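Local coordinates for protein hyaluronidase (Thermobaculum terrenum, PDB 5DIY) that probably acts as a family 84 glycoside hydrolase with hexosaminidase activity, removing O-linked N-acetylglucosamine, at residues 8-13 / 219-224; 37-42 / 253-258; 330-335 / 442-447; 391-396 / 446-451; 463-466 / 471-474. One frame throughout, in Å; residues are numbered along the deposited sequence.

Interaction 1 (8-13 / 219-224); sequences GIIEGF and TLWDNY. With NAG (2-acetamido-2-deoxy-beta-D-glucopyranose), chain E.
The indole of Trp221 lies between Ile10 and the bound sugar. Ile10 CD1 sits over the six-membered ring, 3.6 Å from its centroid and 7° off the normal. On the opposite face the acetamido methyl, NAG C8, rests 3.4 Å above the plane and over its centre, while Gly12 O meets the edge in plane, 3.8 Å from Trp221 CZ2. Ile10 reaches its face because CG1 is anti to the backbone N (chi1 175°) and the chain stays extended to CD1. Gly12 has no side chain, and its backbone passes close to the indole; its carbonyl also accepts a 2.6 Å hydrogen bond from NAG O3. An alanine in place of Trp221 is likely to leave the acetamido methyl without its platform and open a gap above Ile10. Asp119, Lys43 and Asp228 grip the sugar elsewhere. The whole is an N-acetylglucosamine site at the C-terminal ends of TIM-barrel strands, as in other family 84 enzymes.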
# COMPACT_ATOMS: atom_id res chain seq x y z
N GLY C 8 8.91 -10.29 8.32
CA GLY C 8 9.52 -8.97 8.34
C GLY C 8 8.75 -7.76 7.87
O GLY C 8 7.68 -7.86 7.27
N ILE C 9 9.33 -6.60 8.17
CA ILE C 9 8.94 -5.33 7.60
C ILE C 9 10.13 -4.81 6.81
O ILE C 9 11.24 -4.79 7.32
CB ILE C 9 8.54 -4.31 8.69
CG1 ILE C 9 7.23 -4.75 9.36
CG2 ILE C 9 8.39 -2.91 8.08
CD1 ILE C 9 6.84 -3.95 10.58
N ILE C 10 9.88 -4.40 5.57
CA ILE C 10 10.89 -3.67 4.79
C ILE C 10 10.46 -2.21 4.68
O ILE C 10 9.44 -1.91 4.07
CB ILE C 10 11.16 -4.30 3.38
CG1 ILE C 10 12.13 -3.41 2.58
CG2 ILE C 10 9.88 -4.54 2.57
CD1 ILE C 10 12.84 -4.13 1.46
N GLU C 11 11.23 -1.31 5.28
CA GLU C 11 11.01 0.11 5.04
C GLU C 11 11.65 0.42 3.69
O GLU C 11 12.78 0.87 3.63
CB GLU C 11 11.59 0.99 6.16
CG GLU C 11 11.25 2.46 5.97
CD GLU C 11 11.75 3.38 7.08
OE1 GLU C 11 12.13 2.90 8.17
OE2 GLU C 11 11.75 4.61 6.84
N GLY C 12 10.90 0.15 2.62
CA GLY C 12 11.40 0.24 1.23
C GLY C 12 10.55 1.09 0.30
O GLY C 12 10.63 0.96 -0.92
N PHE C 13 9.77 1.99 0.88
CA PHE C 13 8.81 2.80 0.12
C PHE C 13 9.44 4.11 -0.33
O PHE C 13 10.51 4.49 0.16
CB PHE C 13 7.53 3.05 0.93
CG PHE C 13 7.76 3.59 2.32
CD1 PHE C 13 8.12 4.92 2.50
CD2 PHE C 13 7.64 2.77 3.43
CE1 PHE C 13 8.36 5.42 3.77
CE2 PHE C 13 7.88 3.27 4.70
CZ PHE C 13 8.24 4.59 4.87
N THR C 219 12.22 -14.92 -1.55
CA THR C 219 11.74 -14.15 -0.41
C THR C 219 10.76 -13.14 -0.98
O THR C 219 11.04 -12.52 -2.00
CB THR C 219 12.90 -13.40 0.30
OG1 THR C 219 13.95 -14.32 0.59
CG2 THR C 219 12.41 -12.75 1.60
N LEU C 220 9.59 -13.01 -0.37
CA LEU C 220 8.58 -12.09 -0.88
C LEU C 220 8.80 -10.68 -0.34
O LEU C 220 8.86 -10.48 0.88
CB LEU C 220 7.17 -12.56 -0.55
CG LEU C 220 6.55 -13.61 -1.47
CD1 LEU C 220 5.32 -14.20 -0.80
CD2 LEU C 220 6.21 -13.03 -2.84
N TRP C 221 8.94 -9.73 -1.26
CA TRP C 221 8.82 -8.31 -0.98
C TRP C 221 7.36 -8.02 -1.30
O TRP C 221 7.00 -7.85 -2.45
CB TRP C 221 9.75 -7.51 -1.92
CG TRP C 221 9.76 -6.01 -1.76
CD1 TRP C 221 8.70 -5.19 -1.49
CD2 TRP C 221 10.90 -5.15 -1.91
NE1 TRP C 221 9.11 -3.88 -1.45
CE2 TRP C 221 10.45 -3.83 -1.70
CE3 TRP C 221 12.25 -5.38 -2.20
CZ2 TRP C 221 11.32 -2.73 -1.77
CZ3 TRP C 221 13.11 -4.29 -2.26
CH2 TRP C 221 12.63 -2.98 -2.05
N ASP C 222 6.51 -8.00 -0.27
CA ASP C 222 5.08 -7.86 -0.50
C ASP C 222 4.69 -6.39 -0.35
O ASP C 222 4.79 -5.83 0.75
CB ASP C 222 4.29 -8.76 0.45
CG ASP C 222 2.95 -9.19 -0.12
OD1 ASP C 222 2.52 -8.65 -1.16
OD2 ASP C 222 2.31 -10.08 0.47
N ASN C 223 4.26 -5.78 -1.45
CA ASN C 223 3.95 -4.35 -1.49
C ASN C 223 2.53 -4.08 -1.02
O ASN C 223 1.67 -3.65 -1.80
CB ASN C 223 4.18 -3.78 -2.89
CG ASN C 223 5.64 -3.59 -3.23
OD1 ASN C 223 6.13 -4.12 -4.22
ND2 ASN C 223 6.33 -2.79 -2.44
N TYR C 224 2.30 -4.35 0.26
CA TYR C 224 1.08 -3.98 0.96
C TYR C 224 1.50 -3.88 2.44
O TYR C 224 2.19 -4.78 2.92
CB TYR C 224 -0.03 -5.04 0.77
CG TYR C 224 -1.32 -4.58 1.40
CD1 TYR C 224 -2.19 -3.72 0.71
CD2 TYR C 224 -1.65 -4.93 2.70
CE1 TYR C 224 -3.36 -3.25 1.30
CE2 TYR C 224 -2.82 -4.48 3.29
CZ TYR C 224 -3.66 -3.63 2.59
OH TYR C 224 -4.81 -3.19 3.20
C1 NAG E . 8.38 -0.42 -6.48
C2 NAG E . 9.55 -0.34 -5.48
C3 NAG E . 9.14 0.03 -4.05
C4 NAG E . 7.83 0.81 -4.06
C5 NAG E . 6.74 -0.09 -4.63
C6 NAG E . 5.37 0.60 -4.70
C7 NAG E . 9.91 -2.77 -5.22
C8 NAG E . 10.94 -3.87 -5.29
N2 NAG E . 10.36 -1.55 -5.51
O3 NAG E . 10.18 0.81 -3.45
O4 NAG E . 7.46 1.16 -2.73
O5 NAG E . 7.09 -0.64 -5.90
O6 NAG E . 5.43 1.85 -5.40
O7 NAG E . 8.75 -3.01 -4.92

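Interaction 2 (37-42 / 253-258); sequences AYIYAP and GIYANP
Tyr255 meets Ile39 and Ala37 inside a TIM barrel, where strands 37-40 and 251-256 flank strand 6-11 as its two neighbours. The short strand segments run 52° apart in direction and approach to 8.3 Å between axes, so side chains pointing inward, rather than backbone, make the contact.

The first kind of interaction is CH-pi. Ile39 CD1 stands over one face of the Tyr255 ring, 3.4 Å from its centroid and 17° off the normal, with CE2 the closest ring atom to it at 3.3 Å. The isoleucine keeps an extended second torsion (chi2 161°), which carries CD1 out over the ring, and the two side chains cross at about a right angle. Apolar packing comes second: the methyl of Ala37 comes in obliquely, with CB 3.6 Å from Tyr255 CE2. A leucine replacing Tyr255 would probably deprive Ile39 of its aromatic face and the bridging water of its phenol partner.

Polar contacts are few. Tyr38 turns the other way, its hydroxyl hydrogen-bonded to Glu11 and its ring packed toward helix 20-32. Its carbonyl nevertheless joins the contact through water: one molecule donates to Tyr38 O at 3.2 Å and also bonds Tyr255 OH at 3.1 Å.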
# COMPACT_ATOMS: atom_id res chain seq x y z
N ALA C 37 12.28 -9.55 11.64
CA ALA C 37 13.20 -9.08 10.60
C ALA C 37 12.83 -7.70 10.08
O ALA C 37 11.67 -7.45 9.76
CB ALA C 37 13.22 -10.08 9.46
N TYR C 38 13.82 -6.81 10.00
CA TYR C 38 13.63 -5.47 9.48
C TYR C 38 14.69 -5.16 8.45
O TYR C 38 15.87 -5.40 8.71
CB TYR C 38 13.70 -4.45 10.61
CG TYR C 38 13.78 -3.01 10.16
CD1 TYR C 38 12.63 -2.33 9.74
CD2 TYR C 38 14.99 -2.32 10.15
CE1 TYR C 38 12.69 -1.01 9.33
CE2 TYR C 38 15.06 -1.00 9.73
CZ TYR C 38 13.91 -0.34 9.33
OH TYR C 38 13.98 0.97 8.93
N ILE C 39 14.28 -4.61 7.31
CA ILE C 39 15.21 -4.11 6.30
C ILE C 39 15.13 -2.59 6.21
O ILE C 39 14.05 -2.02 5.97
CB ILE C 39 14.97 -4.73 4.91
CG1 ILE C 39 15.29 -6.23 4.93
CG2 ILE C 39 15.84 -4.05 3.85
CD1 ILE C 39 14.68 -7.02 3.78
N TYR C 40 16.28 -1.94 6.38
CA TYR C 40 16.40 -0.50 6.16
C TYR C 40 16.64 -0.24 4.68
O TYR C 40 17.70 -0.59 4.16
CB TYR C 40 17.55 0.07 6.99
CG TYR C 40 17.69 1.55 6.81
CD1 TYR C 40 16.97 2.44 7.60
CD2 TYR C 40 18.54 2.08 5.83
CE1 TYR C 40 17.09 3.80 7.44
CE2 TYR C 40 18.66 3.45 5.66
CZ TYR C 40 17.93 4.31 6.47
OH TYR C 40 18.03 5.67 6.32
N ALA C 41 15.65 0.37 4.00
CA ALA C 41 15.79 0.71 2.58
C ALA C 41 14.88 1.85 2.08
O ALA C 41 14.31 1.74 1.00
CB ALA C 41 15.53 -0.55 1.75
N PRO C 42 14.75 2.96 2.85
CA PRO C 42 13.88 4.03 2.36
C PRO C 42 14.44 4.67 1.10
O PRO C 42 15.61 5.07 1.07
CB PRO C 42 13.86 5.03 3.53
CG PRO C 42 15.11 4.77 4.28
CD PRO C 42 15.35 3.30 4.15
N GLY C 253 10.58 -16.47 3.26
CA GLY C 253 10.02 -15.45 4.14
C GLY C 253 9.31 -14.35 3.37
O GLY C 253 9.34 -14.32 2.14
N ILE C 254 8.65 -13.46 4.12
CA ILE C 254 7.92 -12.34 3.53
C ILE C 254 8.26 -11.08 4.30
O ILE C 254 8.15 -11.05 5.52
CB ILE C 254 6.38 -12.55 3.55
CG1 ILE C 254 6.02 -13.95 3.02
CG2 ILE C 254 5.70 -11.44 2.75
CD1 ILE C 254 4.53 -14.25 2.92
N TYR C 255 8.67 -10.04 3.57
CA TYR C 255 8.78 -8.69 4.10
C TYR C 255 7.66 -7.81 3.53
O TYR C 255 7.51 -7.71 2.31
CB TYR C 255 10.14 -8.08 3.74
CG TYR C 255 11.32 -8.69 4.45
CD1 TYR C 255 11.86 -9.91 4.02
CD2 TYR C 255 11.93 -8.05 5.53
CE1 TYR C 255 12.96 -10.47 4.65
CE2 TYR C 255 13.02 -8.61 6.18
CZ TYR C 255 13.54 -9.82 5.73
OH TYR C 255 14.63 -10.37 6.36
N ALA C 256 6.89 -7.18 4.42
CA ALA C 256 5.83 -6.26 4.01
C ALA C 256 6.38 -4.85 3.87
O ALA C 256 7.00 -4.35 4.81
CB ALA C 256 4.69 -6.27 5.02
N ASN C 257 6.19 -4.23 2.71
CA ASN C 257 6.48 -2.81 2.54
C ASN C 257 5.27 -1.98 3.03
O ASN C 257 4.21 -2.00 2.40
CB ASN C 257 6.81 -2.48 1.07
CG ASN C 257 7.53 -1.15 0.91
OD1 ASN C 257 7.94 -0.52 1.88
ND2 ASN C 257 7.68 -0.71 -0.33
N PRO C 258 5.43 -1.24 4.15
CA PRO C 258 4.30 -0.53 4.74
C PRO C 258 4.08 0.88 4.20
O PRO C 258 4.79 1.32 3.29
CB PRO C 258 4.68 -0.48 6.22
CG PRO C 258 6.17 -0.40 6.21
CD PRO C 258 6.66 -1.02 4.93
O HOH W 1 16.24 -8.52 8.22

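Interaction 3 (330-335 / 442-447); sequences KVQEDF and RNFLQQ
Phe444 and Gln332 meet at the centre of this contact, and the phenylalanine is its well-packed, buried part. Val331, itself buried, brings CG1 obliquely to Phe444 CZ at 4.4 Å; Phe328 stacks on the ring, and Leu347 and Leu386 from two further helices pack against it. Phe444 reaches across because CG is anti to the backbone N (chi1 178°).

The two helices are near-parallel members of the helical bundle that follows the barrel: their short segments lie 20° apart in direction and 12.4 Å between axes, and side chains bridge that wide spacing.

Gln332 leads from this buried ring to the partly exposed margin. Its chain is extended beyond CG and slides past the phenylalanine in the opposite sense, NE2 lying 3.5 Å from Phe444 CD1. The amide and ring planes are only 24° apart, so the amide lies nearly flat with the ring and NE2 meets its edge. At the margin Gln447 offers its aliphatic CG to Gln332 NE2 at 3.6 Å, with a smaller overlap. Elsewhere on helix 322-336, Lys330 NZ makes a 2.6 Å salt bridge to the syn lone pair of Asp334 OD2, and the other oxygen of that buried carboxylate is paired with Arg339.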
# COMPACT_ATOMS: atom_id res chain seq x y z
N LYS C 330 -29.26 -0.17 -5.37
CA LYS C 330 -30.51 -0.59 -4.72
C LYS C 330 -31.47 0.59 -4.52
O LYS C 330 -32.66 0.49 -4.84
CB LYS C 330 -30.20 -1.28 -3.39
CG LYS C 330 -31.41 -1.83 -2.66
CD LYS C 330 -31.93 -0.89 -1.58
CE LYS C 330 -33.16 -1.46 -0.90
NZ LYS C 330 -33.84 -0.41 -0.09
N VAL C 331 -30.94 1.70 -4.01
CA VAL C 331 -31.72 2.93 -3.80
C VAL C 331 -32.30 3.46 -5.11
O VAL C 331 -33.48 3.84 -5.15
CB VAL C 331 -30.87 4.05 -3.12
CG1 VAL C 331 -31.58 5.41 -3.17
CG2 VAL C 331 -30.53 3.69 -1.68
N GLN C 332 -31.49 3.48 -6.17
CA GLN C 332 -31.97 3.94 -7.47
C GLN C 332 -33.07 3.02 -8.04
O GLN C 332 -34.05 3.51 -8.62
CB GLN C 332 -30.82 4.10 -8.47
CG GLN C 332 -29.94 5.31 -8.19
CD GLN C 332 -28.70 5.39 -9.07
OE1 GLN C 332 -28.45 4.51 -9.90
NE2 GLN C 332 -27.91 6.44 -8.89
N GLU C 333 -32.93 1.71 -7.85
CA GLU C 333 -34.00 0.79 -8.27
C GLU C 333 -35.30 1.03 -7.49
O GLU C 333 -36.37 1.05 -8.08
CB GLU C 333 -33.58 -0.69 -8.18
CG GLU C 333 -34.67 -1.61 -8.74
CD GLU C 333 -34.20 -3.00 -9.08
OE1 GLU C 333 -33.47 -3.61 -8.26
OE2 GLU C 333 -34.58 -3.50 -10.17
N ASP C 334 -35.19 1.25 -6.18
CA ASP C 334 -36.35 1.63 -5.36
C ASP C 334 -37.08 2.84 -5.94
O ASP C 334 -38.30 2.81 -6.13
CB ASP C 334 -35.93 1.94 -3.91
CG ASP C 334 -35.71 0.71 -3.07
OD1 ASP C 334 -36.14 -0.40 -3.46
OD2 ASP C 334 -35.09 0.85 -2.01
N PHE C 335 -36.33 3.90 -6.24
CA PHE C 335 -36.90 5.10 -6.86
C PHE C 335 -37.53 4.80 -8.23
O PHE C 335 -38.61 5.30 -8.53
CB PHE C 335 -35.87 6.24 -6.97
CG PHE C 335 -35.37 6.75 -5.64
CD1 PHE C 335 -36.08 6.58 -4.44
CD2 PHE C 335 -34.18 7.47 -5.59
CE1 PHE C 335 -35.59 7.08 -3.24
CE2 PHE C 335 -33.69 7.98 -4.38
CZ PHE C 335 -34.40 7.78 -3.21
N ARG C 442 -19.55 10.21 -5.35
CA ARG C 442 -19.48 11.16 -6.46
C ARG C 442 -20.48 10.84 -7.56
O ARG C 442 -21.32 11.68 -7.92
CB ARG C 442 -18.07 11.21 -7.06
CG ARG C 442 -17.85 12.32 -8.08
CD ARG C 442 -16.56 12.10 -8.85
NE ARG C 442 -15.40 12.18 -7.96
CZ ARG C 442 -14.83 13.31 -7.54
NH1 ARG C 442 -15.29 14.49 -7.94
NH2 ARG C 442 -13.79 13.25 -6.72
N ASN C 443 -20.40 9.61 -8.09
CA ASN C 443 -21.25 9.20 -9.22
C ASN C 443 -22.74 9.19 -8.84
O ASN C 443 -23.58 9.53 -9.66
CB ASN C 443 -20.84 7.82 -9.78
CG ASN C 443 -19.43 7.80 -10.37
OD1 ASN C 443 -18.86 8.83 -10.76
ND2 ASN C 443 -18.85 6.61 -10.44
N PHE C 444 -23.05 8.83 -7.60
CA PHE C 444 -24.42 8.89 -7.11
C PHE C 444 -24.92 10.34 -7.10
O PHE C 444 -26.00 10.61 -7.60
CB PHE C 444 -24.55 8.27 -5.71
CG PHE C 444 -25.95 8.35 -5.14
CD1 PHE C 444 -26.98 7.61 -5.71
CD2 PHE C 444 -26.22 9.16 -4.03
CE1 PHE C 444 -28.28 7.68 -5.19
CE2 PHE C 444 -27.51 9.24 -3.51
CZ PHE C 444 -28.54 8.50 -4.09
N LEU C 445 -24.12 11.24 -6.55
CA LEU C 445 -24.47 12.67 -6.50
C LEU C 445 -24.63 13.30 -7.89
O LEU C 445 -25.57 14.08 -8.12
CB LEU C 445 -23.46 13.44 -5.65
CG LEU C 445 -23.47 13.07 -4.16
CD1 LEU C 445 -22.30 13.69 -3.41
CD2 LEU C 445 -24.79 13.44 -3.50
N GLN C 446 -23.75 12.95 -8.82
CA GLN C 446 -23.86 13.41 -10.20
C GLN C 446 -25.18 12.95 -10.83
O GLN C 446 -25.80 13.70 -11.59
CB GLN C 446 -22.68 12.93 -11.04
CG GLN C 446 -22.63 13.48 -12.47
CD GLN C 446 -22.30 14.97 -12.51
OE1 GLN C 446 -21.26 15.40 -12.01
NE2 GLN C 446 -23.17 15.75 -13.10
N GLN C 447 -25.60 11.73 -10.51
CA GLN C 447 -26.85 11.18 -11.01
C GLN C 447 -28.07 11.87 -10.38
O GLN C 447 -29.10 12.02 -11.05
CB GLN C 447 -26.89 9.65 -10.82
CG GLN C 447 -28.06 8.94 -11.51
CD GLN C 447 -28.24 9.31 -12.98
OE1 GLN C 447 -29.34 9.62 -13.43
NE2 GLN C 447 -27.16 9.27 -13.72

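Interaction 4 (391-396 / 446-451); sequences ITFSNL and QQVLRS
Val448 points its CB at helix 373-398 and divides there into two methyls that both reach Phe393, CG1 also meeting Thr392. CG1, anti to the backbone N (chi1 179°), lies 4.1 Å from Thr392 CG2 and overhangs the rim of the Phe393 ring, 4.3 Å above the plane. CG2 touches that ring obliquely, approaching CE2 to 3.4 Å and CZ to 3.6 Å, the tightest point of the contact. Thr392 turns its methyl to the contact while its hydroxyl bonds Gln388 O on its own helix. One turn on, the contact thins: Leu396 CD2 lies 4.5 Å from Ser451 O. Ser451 turns its OG back to Gln447 O, from above the carbonyl plane, while its backbone N reaches the same oxygen from the opposite face. The segment axes pass 11.1 Å apart at 26°. Near-parallel helices 373-398 and 440-451, with helix 412-428 between them in the chain, are consistent with an up-down-up helical bundle, and this apolar contact is part of its packing.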
# COMPACT_ATOMS: atom_id res chain seq x y z
N ILE C 391 -32.38 15.53 0.84
CA ILE C 391 -33.31 16.65 0.82
C ILE C 391 -33.86 16.85 -0.59
O ILE C 391 -35.07 17.06 -0.76
CB ILE C 391 -32.66 17.96 1.33
CG1 ILE C 391 -32.30 17.83 2.81
CG2 ILE C 391 -33.58 19.15 1.13
CD1 ILE C 391 -31.17 18.74 3.24
N THR C 392 -32.98 16.78 -1.58
CA THR C 392 -33.37 16.98 -2.97
C THR C 392 -34.39 15.93 -3.42
O THR C 392 -35.46 16.29 -3.93
CB THR C 392 -32.14 16.99 -3.90
OG1 THR C 392 -31.24 18.01 -3.47
CG2 THR C 392 -32.54 17.26 -5.35
N PHE C 393 -34.08 14.65 -3.20
CA PHE C 393 -34.99 13.55 -3.56
C PHE C 393 -36.33 13.60 -2.83
O PHE C 393 -37.38 13.39 -3.46
CB PHE C 393 -34.35 12.17 -3.30
CG PHE C 393 -33.42 11.69 -4.38
CD1 PHE C 393 -33.84 11.60 -5.71
CD2 PHE C 393 -32.13 11.27 -4.07
CE1 PHE C 393 -32.99 11.13 -6.70
CE2 PHE C 393 -31.28 10.79 -5.05
CZ PHE C 393 -31.70 10.73 -6.37
N SER C 394 -36.31 13.88 -1.53
CA SER C 394 -37.54 13.99 -0.73
C SER C 394 -38.51 15.04 -1.31
O SER C 394 -39.70 14.80 -1.43
CB SER C 394 -37.23 14.35 0.72
OG SER C 394 -36.28 13.46 1.29
N ASN C 395 -37.96 16.19 -1.66
CA ASN C 395 -38.76 17.28 -2.23
C ASN C 395 -39.17 17.06 -3.68
O ASN C 395 -40.20 17.58 -4.11
CB ASN C 395 -38.04 18.60 -2.04
CG ASN C 395 -38.01 19.01 -0.59
OD1 ASN C 395 -39.05 19.27 -0.02
ND2 ASN C 395 -36.84 19.01 0.02
N LEU C 396 -38.37 16.30 -4.42
CA LEU C 396 -38.76 15.84 -5.74
C LEU C 396 -40.03 14.97 -5.67
O LEU C 396 -40.96 15.19 -6.45
CB LEU C 396 -37.61 15.05 -6.39
CG LEU C 396 -37.81 14.50 -7.79
CD1 LEU C 396 -38.02 15.62 -8.79
CD2 LEU C 396 -36.62 13.63 -8.18
N GLN C 446 -23.75 12.95 -8.82
CA GLN C 446 -23.86 13.41 -10.20
C GLN C 446 -25.18 12.95 -10.83
O GLN C 446 -25.80 13.70 -11.59
CB GLN C 446 -22.68 12.93 -11.04
CG GLN C 446 -22.63 13.48 -12.47
CD GLN C 446 -22.30 14.97 -12.51
OE1 GLN C 446 -21.26 15.40 -12.01
NE2 GLN C 446 -23.17 15.75 -13.10
N GLN C 447 -25.60 11.73 -10.51
CA GLN C 447 -26.85 11.18 -11.01
C GLN C 447 -28.07 11.87 -10.38
O GLN C 447 -29.10 12.02 -11.05
CB GLN C 447 -26.89 9.65 -10.82
CG GLN C 447 -28.06 8.94 -11.51
CD GLN C 447 -28.24 9.31 -12.98
OE1 GLN C 447 -29.34 9.62 -13.43
NE2 GLN C 447 -27.16 9.27 -13.72
N VAL C 448 -27.96 12.32 -9.13
CA VAL C 448 -28.99 13.21 -8.54
C VAL C 448 -29.16 14.45 -9.42
O VAL C 448 -30.28 14.84 -9.74
CB VAL C 448 -28.67 13.65 -7.09
CG1 VAL C 448 -29.75 14.58 -6.55
CG2 VAL C 448 -28.50 12.43 -6.17
N LEU C 449 -28.04 15.08 -9.78
CA LEU C 449 -28.06 16.23 -10.70
C LEU C 449 -28.75 15.92 -12.03
O LEU C 449 -29.60 16.69 -12.48
CB LEU C 449 -26.64 16.75 -10.98
CG LEU C 449 -26.16 17.92 -10.14
CD1 LEU C 449 -24.91 18.54 -10.76
N ARG C 450 -28.38 14.79 -12.65
CA ARG C 450 -29.01 14.36 -13.91
C ARG C 450 -30.49 14.02 -13.74
O ARG C 450 -31.30 14.32 -14.62
CB ARG C 450 -28.30 13.13 -14.50
CG ARG C 450 -26.87 13.37 -14.95
CD ARG C 450 -26.40 12.26 -15.88
NE ARG C 450 -24.94 12.23 -16.03
CZ ARG C 450 -24.08 11.54 -15.27
NH1 ARG C 450 -24.49 10.76 -14.27
NH2 ARG C 450 -22.78 11.63 -15.53
N SER C 451 -30.83 13.40 -12.62
CA SER C 451 -32.21 12.97 -12.34
C SER C 451 -33.19 14.11 -12.06
O SER C 451 -34.40 13.88 -12.08
CB SER C 451 -32.23 11.98 -11.16
OG SER C 451 -31.69 10.73 -11.56

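Interaction 5 (463-466 / 471-474); sequences EWTA and IVRD
Ala466 and Thr465 face Ile471 and Val472 where a short loop brings two nearby parts of the chain together near the C-terminus. The loop, without regular helix or strand, follows helix 453-459, and only four residues separate the two segments. The backbones come close, with Ala466 CA and Val472 CA 4.6 Å apart.

Apolar contact is sparse. Thr465 CG2 and Val472 CG2 approach to 4.1 Å, their side chains meeting at a slant. In Thr465 the hydroxyl is anti to the backbone N (chi1 -165°), which leaves its methyl between N and the carbonyl carbon; both branches lie near the valine, OG1 being 4.2 Å from Val472 CG2. Within segment 463-466, Thr465 CB also rests 3.6 Å above the Trp464 ring, offset to its rim, and Ala466 touches Leu457, which packs the loop against helix 453-459.

Both segments are largely exposed at the surface and touch neighbouring molecules in the crystal, so the lattice may influence their conformation. The remaining interaction is weakly polar and runs through the backbone, outside any sheet pairing: a CA-H...O contact from Ala466 CA to Ile471 O at 3.5 Å, with an angle of 130° at the hydrogen.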
# COMPACT_ATOMS: atom_id res chain seq x y z
N GLU C 463 -41.20 22.76 -20.27
CA GLU C 463 -41.47 21.34 -20.55
C GLU C 463 -42.12 21.09 -21.91
O GLU C 463 -41.75 20.14 -22.60
CB GLU C 463 -42.32 20.71 -19.44
CG GLU C 463 -41.59 20.55 -18.12
CD GLU C 463 -42.20 19.49 -17.22
OE1 GLU C 463 -42.40 18.34 -17.68
OE2 GLU C 463 -42.47 19.80 -16.04
N TRP C 464 -43.05 21.96 -22.29
CA TRP C 464 -43.79 21.82 -23.56
C TRP C 464 -42.94 21.85 -24.84
O TRP C 464 -43.36 21.31 -25.86
CB TRP C 464 -44.90 22.89 -23.67
CG TRP C 464 -44.39 24.31 -23.91
CD1 TRP C 464 -43.98 25.20 -22.96
CD2 TRP C 464 -44.23 24.97 -25.18
NE1 TRP C 464 -43.58 26.37 -23.56
CE2 TRP C 464 -43.72 26.26 -24.92
CE3 TRP C 464 -44.47 24.59 -26.51
CZ2 TRP C 464 -43.44 27.18 -25.94
CZ3 TRP C 464 -44.19 25.50 -27.53
CH2 TRP C 464 -43.69 26.79 -27.24
N THR C 465 -41.77 22.50 -24.80
CA THR C 465 -40.89 22.59 -25.98
C THR C 465 -39.45 22.10 -25.80
O THR C 465 -38.70 22.08 -26.78
CB THR C 465 -40.84 24.04 -26.52
OG1 THR C 465 -40.27 24.04 -27.85
CG2 THR C 465 -40.03 24.97 -25.61
N ALA C 466 -39.05 21.71 -24.59
CA ALA C 466 -37.70 21.20 -24.36
C ALA C 466 -37.61 19.73 -24.82
O ALA C 466 -38.48 18.92 -24.48
CB ALA C 466 -37.34 21.31 -22.89
N ILE C 471 -33.10 20.65 -23.36
CA ILE C 471 -32.77 21.94 -23.95
C ILE C 471 -33.74 22.22 -25.08
O ILE C 471 -34.39 21.30 -25.59
CB ILE C 471 -31.30 21.99 -24.48
CG1 ILE C 471 -31.02 20.86 -25.48
CG2 ILE C 471 -30.32 21.91 -23.32
CD1 ILE C 471 -29.69 21.00 -26.20
N VAL C 472 -33.85 23.49 -25.45
CA VAL C 472 -34.66 23.92 -26.59
C VAL C 472 -33.69 24.21 -27.72
O VAL C 472 -32.57 24.65 -27.48
CB VAL C 472 -35.59 25.12 -26.25
CG1 VAL C 472 -34.83 26.30 -25.66
CG2 VAL C 472 -36.40 25.56 -27.46
N ARG C 473 -34.11 23.95 -28.96
CA ARG C 473 -33.20 24.05 -30.09
C ARG C 473 -33.89 24.19 -31.44
O ARG C 473 -35.10 23.99 -31.56
CB ARG C 473 -32.25 22.86 -30.09
CG ARG C 473 -32.92 21.49 -29.92
CD ARG C 473 -31.87 20.40 -29.74
NE ARG C 473 -30.88 20.44 -30.82
CZ ARG C 473 -30.41 19.38 -31.49
NH1 ARG C 473 -30.79 18.13 -31.20
NH2 ARG C 473 -29.53 19.59 -32.46
N ASP C 474 -33.10 24.54 -32.45
CA ASP C 474 -33.58 24.66 -33.83
C ASP C 474 -32.38 24.69 -34.79
O ASP C 474 -31.23 24.84 -34.37
CB ASP C 474 -34.43 25.93 -33.98
CG ASP C 474 -35.19 26.00 -35.30
OD1 ASP C 474 -34.89 25.26 -36.27
OD2 ASP C 474 -36.12 26.83 -35.38

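How the interactions relate
Burial and chemistry change together along this chain. Interactions 1 and 2 share the barrel interior, their centres about 4 Å apart, and interlock through a probable hydrogen bond between Leu220 O and Tyr255 N; aromatic faces and aliphatic methyls dominate both, but the sugar rests directly on the indole of interaction 1, while interaction 2 touches it through Asn257. Interactions 3 and 4, about 40 to 50 Å away between centres, belong to the helical bundle and both use helix 440-451, sharing Gln446 and Gln447; Phe393 touches Phe335 and Phe444, joining them into one hydrophobic layer with a polar margin. Interaction 5, at the surface, has just a few methyl and backbone contacts and touches none of the others.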